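Long-range contacts in regulatory protein BlaR1 (Bacillus licheniformis, PDB 1NRF), which probably senses beta-lactam antibiotics at the cell surface through acylation of a serine in this extracellular C-terminal domain and signals their presence to the cytoplasm: residues 95-100 against 108-113; 115-120 against 145-150; 212-217 against 229-234. One frame throughout, in Å; residues are numbered along the deposited sequence. Where two conformers were deposited one is given.

Contact 1. Residues 95-100 against 108-113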
loop_
_atom_site.group_PDB
_atom_site.type_symbol
_atom_site.label_atom_id
_atom_site.label_comp_id
_atom_site.label_asym_id
_atom_site.label_seq_id
_atom_site.Cartn_x
_atom_site.Cartn_y
_atom_site.Cartn_z
ATOM N N TYR A 95 3.718 18.680 -8.140
ATOM C CA TYR A 95 2.641 18.645 -7.154
ATOM C C TYR A 95 2.957 19.593 -6.009
ATOM O O TYR A 95 3.951 19.424 -5.306
ATOM C CB TYR A 95 2.474 17.207 -6.658
ATOM C CG TYR A 95 2.633 16.231 -7.797
ATOM C CD1 TYR A 95 3.896 15.751 -8.155
ATOM C CD2 TYR A 95 1.550 15.911 -8.618
ATOM C CE1 TYR A 95 4.079 14.994 -9.307
ATOM C CE2 TYR A 95 1.721 15.155 -9.775
ATOM C CZ TYR A 95 2.987 14.707 -10.116
ATOM O OH TYR A 95 3.168 14.014 -11.289
ATOM N N LYS A 96 2.099 20.591 -5.826
ATOM C CA LYS A 96 2.307 21.599 -4.793
ATOM C C LYS A 96 2.468 21.081 -3.355
ATOM O O LYS A 96 3.033 21.772 -2.498
ATOM C CB LYS A 96 1.179 22.633 -4.844
ATOM C CG LYS A 96 1.689 24.056 -4.736
ATOM C CD LYS A 96 0.788 24.921 -3.878
ATOM C CE LYS A 96 1.487 26.228 -3.528
ATOM N NZ LYS A 96 0.713 27.049 -2.552
ATOM N N GLU A 97 1.990 19.868 -3.087
ATOM C CA GLU A 97 2.083 19.305 -1.741
ATOM C C GLU A 97 3.467 18.768 -1.404
ATOM O O GLU A 97 3.805 18.581 -0.238
ATOM C CB GLU A 97 1.045 18.200 -1.562
ATOM C CG GLU A 97 -0.385 18.706 -1.574
ATOM C CD GLU A 97 -1.379 17.642 -1.153
ATOM O OE1 GLU A 97 -2.545 17.996 -0.868
ATOM O OE2 GLU A 97 -0.995 16.451 -1.112
ATOM N N TRP A 98 4.263 18.510 -2.433
ATOM C CA TRP A 98 5.616 18.009 -2.240
ATOM C C TRP A 98 6.534 19.197 -1.951
ATOM O O TRP A 98 7.535 19.072 -1.239
ATOM C CB TRP A 98 6.106 17.303 -3.511
ATOM C CG TRP A 98 5.419 15.997 -3.843
ATOM C CD1 TRP A 98 4.249 15.512 -3.317
ATOM C CD2 TRP A 98 5.858 15.024 -4.799
ATOM N NE1 TRP A 98 3.940 14.299 -3.886
ATOM C CE2 TRP A 98 4.909 13.977 -4.798
ATOM C CE3 TRP A 98 6.964 14.936 -5.660
ATOM C CZ2 TRP A 98 5.033 12.857 -5.624
ATOM C CZ3 TRP A 98 7.087 13.825 -6.479
ATOM C CH2 TRP A 98 6.127 12.800 -6.455
ATOM N N ASN A 99 6.158 20.349 -2.506
ATOM C CA ASN A 99 6.927 21.591 -2.400
ATOM C C ASN A 99 6.862 22.319 -1.057
ATOM O O ASN A 99 6.472 23.492 -0.990
ATOM C CB ASN A 99 6.497 22.543 -3.520
ATOM C CG ASN A 99 6.565 21.894 -4.891
ATOM O OD1 ASN A 99 7.616 21.421 -5.311
ATOM N ND2 ASN A 99 5.440 21.865 -5.592
ATOM N N GLN A 100 7.263 21.621 0.002
ATOM C CA GLN A 100 7.271 22.182 1.349
ATOM C C GLN A 100 7.905 21.202 2.322
ATOM O O GLN A 100 8.078 20.027 2.001
ATOM C CB GLN A 100 5.848 22.518 1.792
ATOM C CG GLN A 100 4.818 21.474 1.413
ATOM C CD GLN A 100 3.402 21.959 1.641
ATOM O OE1 GLN A 100 2.957 22.092 2.784
ATOM N NE2 GLN A 100 2.684 22.242 0.550
ATOM N N MET A 108 3.409 10.597 3.798
ATOM C CA MET A 108 2.521 9.471 3.537
ATOM C C MET A 108 1.188 9.937 2.971
ATOM O O MET A 108 0.763 9.475 1.911
ATOM C CB MET A 108 2.251 8.682 4.823
ATOM C CG MET A 108 3.258 7.592 5.112
ATOM S SD MET A 108 3.189 6.154 3.981
ATOM C CE MET A 108 4.169 5.018 4.955
ATOM N N SER A 109 0.524 10.837 3.694
ATOM C CA SER A 109 -0.777 11.352 3.265
ATOM C C SER A 109 -0.676 11.930 1.874
ATOM O O SER A 109 -1.555 11.738 1.040
ATOM C CB SER A 109 -1.264 12.460 4.198
ATOM O OG SER A 109 -1.083 12.110 5.552
ATOM N N SER A 110 0.419 12.631 1.628
ATOM C CA SER A 110 0.624 13.282 0.355
ATOM C C SER A 110 1.431 12.470 -0.658
ATOM O O SER A 110 1.561 12.865 -1.819
ATOM C CB SER A 110 1.279 14.635 0.614
ATOM O OG SER A 110 0.454 15.400 1.488
ATOM N N SER A 111 1.947 11.323 -0.232
ATOM C CA SER A 111 2.749 10.503 -1.128
ATOM C C SER A 111 3.887 11.358 -1.675
ATOM O O SER A 111 4.225 11.279 -2.857
ATOM C CB SER A 111 1.904 9.975 -2.296
ATOM O OG SER A 111 0.957 9.021 -1.858
ATOM N N THR A 112 4.453 12.198 -0.814
ATOM C CA THR A 112 5.566 13.049 -1.212
ATOM C C THR A 112 6.707 12.090 -1.458
ATOM O O THR A 112 7.420 11.697 -0.541
ATOM C CB THR A 112 5.943 14.038 -0.101
ATOM O OG1 THR A 112 4.845 14.930 0.125
ATOM C CG2 THR A 112 7.175 14.842 -0.496
ATOM N N THR A 113 6.848 11.708 -2.719
ATOM C CA THR A 113 7.858 10.760 -3.152
ATOM C C THR A 113 9.288 11.090 -2.783
ATOM O O THR A 113 10.009 10.206 -2.319
ATOM C CB THR A 113 7.767 10.547 -4.673
ATOM O OG1 THR A 113 6.473 10.014 -4.995
ATOM C CG2 THR A 113 8.835 9.571 -5.146
#

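Contact 2. Residues 115-120 against 145-150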
loop_
_atom_site.group_PDB
_atom_site.type_symbol
_atom_site.label_atom_id
_atom_site.label_comp_id
_atom_site.label_asym_id
_atom_site.label_seq_id
_atom_site.Cartn_x
_atom_site.Cartn_y
_atom_site.Cartn_z
ATOM N N TYR A 115 10.552 12.455 -0.299
ATOM C CA TYR A 115 10.829 12.172 1.111
ATOM C C TYR A 115 11.329 10.746 1.342
ATOM O O TYR A 115 12.343 10.532 2.005
ATOM C CB TYR A 115 9.571 12.414 1.946
ATOM C CG TYR A 115 9.755 12.165 3.426
ATOM C CD1 TYR A 115 9.800 10.870 3.936
ATOM C CD2 TYR A 115 9.904 13.234 4.316
ATOM C CE1 TYR A 115 9.990 10.651 5.291
ATOM C CE2 TYR A 115 10.090 13.023 5.668
ATOM C CZ TYR A 115 10.133 11.736 6.151
ATOM O OH TYR A 115 10.312 11.527 7.498
ATOM N N PHE A 116 10.602 9.772 0.806
ATOM C CA PHE A 116 10.981 8.375 0.968
ATOM C C PHE A 116 12.172 8.024 0.089
ATOM O O PHE A 116 12.987 7.172 0.448
ATOM C CB PHE A 116 9.781 7.461 0.673
ATOM C CG PHE A 116 8.618 7.687 1.604
ATOM C CD1 PHE A 116 7.694 8.707 1.355
ATOM C CD2 PHE A 116 8.504 6.955 2.787
ATOM C CE1 PHE A 116 6.681 8.996 2.279
ATOM C CE2 PHE A 116 7.498 7.236 3.713
ATOM C CZ PHE A 116 6.586 8.259 3.460
ATOM N N GLN A 117 12.281 8.697 -1.051
ATOM C CA GLN A 117 13.395 8.472 -1.966
ATOM C C GLN A 117 14.714 8.843 -1.290
ATOM O O GLN A 117 15.670 8.064 -1.293
ATOM C CB GLN A 117 13.209 9.314 -3.228
ATOM C CG GLN A 117 12.933 8.506 -4.482
ATOM C CD GLN A 117 12.502 9.378 -5.646
ATOM O OE1 GLN A 117 12.546 8.957 -6.803
ATOM N NE2 GLN A 117 12.069 10.596 -5.345
ATOM N N LYS A 118 14.768 10.035 -0.710
ATOM C CA LYS A 118 15.980 10.471 -0.044
ATOM C C LYS A 118 16.169 9.634 1.212
ATOM O O LYS A 118 17.238 9.637 1.824
ATOM C CB LYS A 118 15.899 11.966 0.293
ATOM C CG LYS A 118 15.707 12.864 -0.950
ATOM C CD LYS A 118 16.274 14.292 -0.779
ATOM C CE LYS A 118 15.536 15.124 0.269
ATOM N NZ LYS A 118 16.051 16.534 0.356
ATOM N N LEU A 119 15.121 8.902 1.575
ATOM C CA LEU A 119 15.142 8.035 2.747
ATOM C C LEU A 119 15.752 6.701 2.324
ATOM O O LEU A 119 16.530 6.098 3.063
ATOM C CB LEU A 119 13.712 7.828 3.255
ATOM C CG LEU A 119 13.403 7.848 4.757
ATOM C CD1 LEU A 119 14.042 9.054 5.420
ATOM C CD2 LEU A 119 11.892 7.871 4.948
ATOM N N ASP A 120 15.401 6.257 1.117
ATOM C CA ASP A 120 15.900 5.000 0.559
ATOM C C ASP A 120 17.370 5.110 0.157
ATOM O O ASP A 120 18.113 4.130 0.212
ATOM C CB ASP A 120 15.065 4.589 -0.670
ATOM C CG ASP A 120 13.741 3.911 -0.296
ATOM O OD1 ASP A 120 13.379 3.899 0.901
ATOM O OD2 ASP A 120 13.057 3.390 -1.209
ATOM N N PRO A 145 17.964 2.528 -6.212
ATOM C CA PRO A 145 17.310 3.054 -5.011
ATOM C C PRO A 145 16.240 4.106 -5.229
ATOM O O PRO A 145 15.262 4.167 -4.484
ATOM C CB PRO A 145 18.483 3.570 -4.162
ATOM C CG PRO A 145 19.626 3.692 -5.137
ATOM C CD PRO A 145 19.428 2.535 -6.056
ATOM N N ALA A 146 16.409 4.917 -6.263
ATOM C CA ALA A 146 15.467 5.988 -6.539
ATOM C C ALA A 146 14.094 5.574 -7.058
ATOM O O ALA A 146 13.111 6.263 -6.791
ATOM C CB ALA A 146 16.098 6.990 -7.496
ATOM N N ASP A 147 13.999 4.462 -7.780
ATOM C CA ASP A 147 12.696 4.088 -8.329
ATOM C C ASP A 147 12.315 2.614 -8.483
ATOM O O ASP A 147 11.380 2.303 -9.217
ATOM C CB ASP A 147 12.512 4.789 -9.685
ATOM C CG ASP A 147 13.827 5.274 -10.284
ATOM O OD1 ASP A 147 14.416 6.229 -9.733
ATOM O OD2 ASP A 147 14.273 4.706 -11.304
ATOM N N TYR A 148 13.012 1.717 -7.794
ATOM C CA TYR A 148 12.728 0.282 -7.896
ATOM C C TYR A 148 11.270 -0.081 -7.652
ATOM O O TYR A 148 10.772 -1.075 -8.184
ATOM C CB TYR A 148 13.594 -0.518 -6.913
ATOM C CG TYR A 148 13.459 -0.124 -5.449
ATOM C CD1 TYR A 148 14.125 0.985 -4.940
ATOM C CD2 TYR A 148 12.702 -0.897 -4.565
ATOM C CE1 TYR A 148 14.049 1.317 -3.585
ATOM C CE2 TYR A 148 12.615 -0.580 -3.216
ATOM C CZ TYR A 148 13.290 0.526 -2.728
ATOM O OH TYR A 148 13.204 0.848 -1.388
ATOM N N TRP A 149 10.603 0.740 -6.849
ATOM C CA TRP A 149 9.209 0.529 -6.488
ATOM C C TRP A 149 8.243 1.261 -7.413
ATOM O O TRP A 149 7.034 1.294 -7.162
ATOM C CB TRP A 149 8.989 0.986 -5.044
ATOM C CG TRP A 149 9.583 2.319 -4.781
ATOM C CD1 TRP A 149 10.885 2.591 -4.486
ATOM C CD2 TRP A 149 8.920 3.582 -4.879
ATOM N NE1 TRP A 149 11.080 3.948 -4.398
ATOM C CE2 TRP A 149 9.890 4.582 -4.634
ATOM C CE3 TRP A 149 7.598 3.968 -5.152
ATOM C CZ2 TRP A 149 9.583 5.946 -4.653
ATOM C CZ3 TRP A 149 7.290 5.323 -5.171
ATOM C CH2 TRP A 149 8.281 6.298 -4.923
ATOM N N LEU A 150 8.779 1.846 -8.479
ATOM C CA LEU A 150 7.966 2.581 -9.442
ATOM C C LEU A 150 8.219 2.186 -10.885
ATOM O O LEU A 150 7.292 2.174 -11.693
ATOM C CB LEU A 150 8.200 4.089 -9.300
ATOM C CG LEU A 150 7.304 4.895 -8.356
ATOM C CD1 LEU A 150 7.829 6.323 -8.243
ATOM C CD2 LEU A 150 5.861 4.898 -8.878
HETATM O O HOH W 1 13.226 5.425 -2.956
#

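Contact 3. Residues 212-217 against 229-234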
loop_
_atom_site.group_PDB
_atom_site.type_symbol
_atom_site.label_atom_id
_atom_site.label_comp_id
_atom_site.label_asym_id
_atom_site.label_seq_id
_atom_site.Cartn_x
_atom_site.Cartn_y
_atom_site.Cartn_z
ATOM N N ALA A 212 -2.538 3.040 -13.850
ATOM C CA ALA A 212 -2.763 1.953 -12.904
ATOM C C ALA A 212 -2.926 2.535 -11.514
ATOM O O ALA A 212 -2.303 3.537 -11.183
ATOM C CB ALA A 212 -1.599 0.991 -12.928
ATOM N N GLY A 213 -3.779 1.914 -10.708
ATOM C CA GLY A 213 -4.003 2.401 -9.361
ATOM C C GLY A 213 -4.057 1.318 -8.299
ATOM O O GLY A 213 -4.555 0.214 -8.537
ATOM N N TRP A 214 -3.553 1.653 -7.116
ATOM C CA TRP A 214 -3.523 0.743 -5.977
ATOM C C TRP A 214 -4.163 1.357 -4.741
ATOM O O TRP A 214 -4.075 2.558 -4.501
ATOM C CB TRP A 214 -2.092 0.426 -5.537
ATOM C CG TRP A 214 -1.312 -0.642 -6.225
ATOM C CD1 TRP A 214 -0.210 -0.454 -7.007
ATOM C CD2 TRP A 214 -1.406 -2.059 -6.000
ATOM N NE1 TRP A 214 0.401 -1.654 -7.266
ATOM C CE2 TRP A 214 -0.306 -2.659 -6.663
ATOM C CE3 TRP A 214 -2.306 -2.878 -5.298
ATOM C CZ2 TRP A 214 -0.077 -4.047 -6.643
ATOM C CZ3 TRP A 214 -2.081 -4.259 -5.280
ATOM C CH2 TRP A 214 -0.973 -4.827 -5.948
ATOM N N PHE A 215 -4.799 0.508 -3.950
ATOM C CA PHE A 215 -5.349 0.922 -2.677
ATOM C C PHE A 215 -5.393 -0.322 -1.810
ATOM O O PHE A 215 -6.221 -1.216 -2.010
ATOM C CB PHE A 215 -6.734 1.558 -2.780
ATOM C CG PHE A 215 -7.195 2.136 -1.477
ATOM C CD1 PHE A 215 -6.414 3.077 -0.820
ATOM C CD2 PHE A 215 -8.341 1.661 -0.849
ATOM C CE1 PHE A 215 -6.756 3.532 0.454
ATOM C CE2 PHE A 215 -8.700 2.106 0.423
ATOM C CZ PHE A 215 -7.903 3.044 1.082
ATOM N N ILE A 216 -4.460 -0.377 -0.867
ATOM C CA ILE A 216 -4.335 -1.498 0.042
ATOM C C ILE A 216 -4.490 -0.988 1.459
ATOM O O ILE A 216 -4.389 0.207 1.704
ATOM C CB ILE A 216 -2.944 -2.182 -0.101
ATOM C CG1 ILE A 216 -1.837 -1.277 0.467
ATOM C CG2 ILE A 216 -2.670 -2.474 -1.566
ATOM C CD1 ILE A 216 -0.445 -1.893 0.398
ATOM N N GLY A 217 -4.735 -1.900 2.390
ATOM C CA GLY A 217 -4.895 -1.508 3.772
ATOM C C GLY A 217 -5.750 -2.501 4.528
ATOM O O GLY A 217 -5.910 -3.648 4.118
ATOM N N ALA A 229 -6.937 -5.317 -0.755
ATOM C CA ALA A 229 -6.076 -4.758 -1.770
ATOM C C ALA A 229 -6.852 -4.722 -3.077
ATOM O O ALA A 229 -7.468 -5.711 -3.481
ATOM C CB ALA A 229 -4.806 -5.605 -1.920
ATOM N N VAL A 230 -6.835 -3.563 -3.714
ATOM C CA VAL A 230 -7.502 -3.365 -4.983
ATOM C C VAL A 230 -6.474 -2.842 -5.972
ATOM O O VAL A 230 -5.703 -1.938 -5.643
ATOM C CB VAL A 230 -8.635 -2.313 -4.874
ATOM C CG1 VAL A 230 -9.049 -1.845 -6.254
ATOM C CG2 VAL A 230 -9.833 -2.903 -4.156
ATOM N N HIS A 231 -6.435 -3.426 -7.168
ATOM C CA HIS A 231 -5.530 -2.933 -8.191
ATOM C C HIS A 231 -6.345 -2.701 -9.441
ATOM O O HIS A 231 -7.114 -3.572 -9.848
ATOM C CB HIS A 231 -4.396 -3.910 -8.484
ATOM C CG HIS A 231 -3.482 -3.442 -9.577
ATOM N ND1 HIS A 231 -3.767 -3.620 -10.916
ATOM C CD2 HIS A 231 -2.337 -2.723 -9.530
ATOM C CE1 HIS A 231 -2.839 -3.028 -11.643
ATOM N NE2 HIS A 231 -1.960 -2.476 -10.826
ATOM N N ILE A 232 -6.173 -1.529 -10.049
ATOM C CA ILE A 232 -6.927 -1.172 -11.247
ATOM C C ILE A 232 -6.094 -0.690 -12.434
ATOM O O ILE A 232 -4.901 -0.388 -12.320
ATOM C CB ILE A 232 -7.951 -0.061 -10.942
ATOM C CG1 ILE A 232 -7.217 1.228 -10.561
ATOM C CG2 ILE A 232 -8.883 -0.492 -9.819
ATOM C CD1 ILE A 232 -8.126 2.445 -10.427
ATOM N N GLN A 233 -6.755 -0.611 -13.581
ATOM C CA GLN A 233 -6.136 -0.155 -14.821
ATOM C C GLN A 233 -7.258 0.458 -15.646
ATOM O O GLN A 233 -8.268 -0.201 -15.911
ATOM C CB GLN A 233 -5.523 -1.333 -15.593
ATOM C CG GLN A 233 -4.714 -2.294 -14.744
ATOM C CD GLN A 233 -4.157 -3.460 -15.543
ATOM O OE1 GLN A 233 -3.651 -4.430 -14.975
ATOM N NE2 GLN A 233 -4.245 -3.370 -16.866
ATOM N N GLY A 234 -7.089 1.713 -16.044
ATOM C CA GLY A 234 -8.111 2.374 -16.833
ATOM C C GLY A 234 -7.617 3.703 -17.355
ATOM O O GLY A 234 -6.417 3.976 -17.319
#

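Contact 1. Residues 95-100 against 108-113
W98 and the turn 111-113 form the tight part of this contact. The CA of T112 sits over one face of the indole, 3.6 Å from the centroid of the five-membered ring, in a CH-pi contact. T113 N lies over the same face, farther along toward the six-membered ring, by CE2 and CZ2. From the other side comes the ring of Y95, whose CD1 stands over the centre of the opposite face, so the indole is sandwiched between its own loop and the turn. With CG beside the backbone N (chi1 -69°), the flat group is carried across to T113, where W98 CH2 comes within 3.2 Å of T113 OG1. T112 runs past the tryptophan in the opposite direction, its CG2 3.9 Å from W98 CA. The indole N-H has only a weak bond here, from W98 NE1 to S110 O at 3.5 Å, with the carbonyl oxygen at the ring edge and close to its plane.

The solvent side is looser. E97, extended beyond CG, brings OE2 to 3.2 Å from S110 OG, but the hydroxyl proton can also serve S106 O, so this link is not settled.

The turn that receives the indole leaves helix 104-110 through a Schellman motif, with S111 at positive phi. S111 OG is hydrogen-bonded to K200 NZ and its side chain lies near S63, consistent with S111 being the serine of the second conserved motif of penicillin-recognising enzymes. The contact therefore rests more on van der Waals and CH-pi packing of the indole than on hydrogen bonds, since the polar links across it are weak or shared.

Contact 2. Residues 115-120 against 145-150
Q117 and D120, about one turn apart on helix 113-123, face the irregular loop 145-150, with Q117 CA 5.6 Å from A146 CA and D120 CA 6.1 Å from P145 CA. The main direct bond runs from Y148 OH to D120 OD2, at 2.6 Å. The hydroxyl meets this oxygen from above the carboxylate plane, 62° out of it; carboxylate and phenol planes are only 25° apart, so the two groups lie at different levels. Y148 holds its CG between the backbone N and the carbonyl carbon (chi1 57°), which folds the ring back over its own loop and points the phenol at the helix. There it also stacks on F142.

A water fills the angle between helix and loop. It donates to D120 OD2 at 2.7 Å and to P145 O at 2.8 Å, and in the conformer of W149 given here it accepts from W149 NE1 at 3.0 Å. Beside this polar group, the aliphatic part of Q117 runs out in an extended chain past the carbonyl of A146. In the same W149 conformer, Q117 CG comes to the edge of the indole, 4.2 Å from W149 CZ2.

D120 is buried, and its second carboxylate oxygen, OD1, is hydrogen-bonded to S69 OG of helix 66-76. One acidic side chain thus ties together two helices and a loop. Gripped by a phenol, a water and a serine hydroxyl, the carboxylate is well supplied with donors, which would be consistent with its remaining ionised inside the protein.

Contact 3. Residues 212-217 against 229-234
H231 and W214 meet through complementary torsions: the histidine swings CG away from its backbone N (chi1 178°), whereas the tryptophan keeps CG beside its own (chi1 -83°). The edge of the imidazole is thereby set on the face of the indole, a T-shaped pair with planes at 78° and H231 CD2 3.5 Å from W214 CE2. H231 CB adds a CH-pi contact over the six-membered ring. The polar ends turn elsewhere, W214 NE1 to A60 O and H231 ND1 weakly to E54 OE2, and the imidazole stacks on F59.

W214 and H231 form a non-hydrogen-bonded antiparallel pair flanked by two hydrogen-bonded ones. In G213/I232 the bonds are G213 N to I232 O at 3.0 Å and I232 N to G213 O at 2.8 Å; F215 and V230 are joined in the same reciprocal way. I232 CG1 lies over the backbone of G213, 3.5 Å from its N. I216 CG2 packs on A229 CB at 3.8 Å.

The face with F215, V230 and I232 is covered by helix 239-253; W214 and I216, on the other, touch helix 158-170. A beta hairpin inside a central sheet with helices on both faces is characteristic of the penicillin-recognising serine enzyme fold.

Overall arrangement
Contacts 1 and 2 belong to the helical part of the sensor domain and touch directly: helices 104-110 and 113-123 follow each other in the chain, T113 CG2 lies 3.3 Å from W149 CH2 in the conformer given, and M108 CG packs at 3.8 Å on F116 CZ. Contact 3 lies in the sheet, its centre about 20 Å from the centres of both others, with no touch. All three nevertheless lie around S63, the probable acylated serine, contacts 1 and 2 closest. Measured between side chains, S111 of contact 1 is about 4 Å from S63, W149 of contact 2, in the same conformer, about 5 Å and W214 of contact 3 about 7 Å.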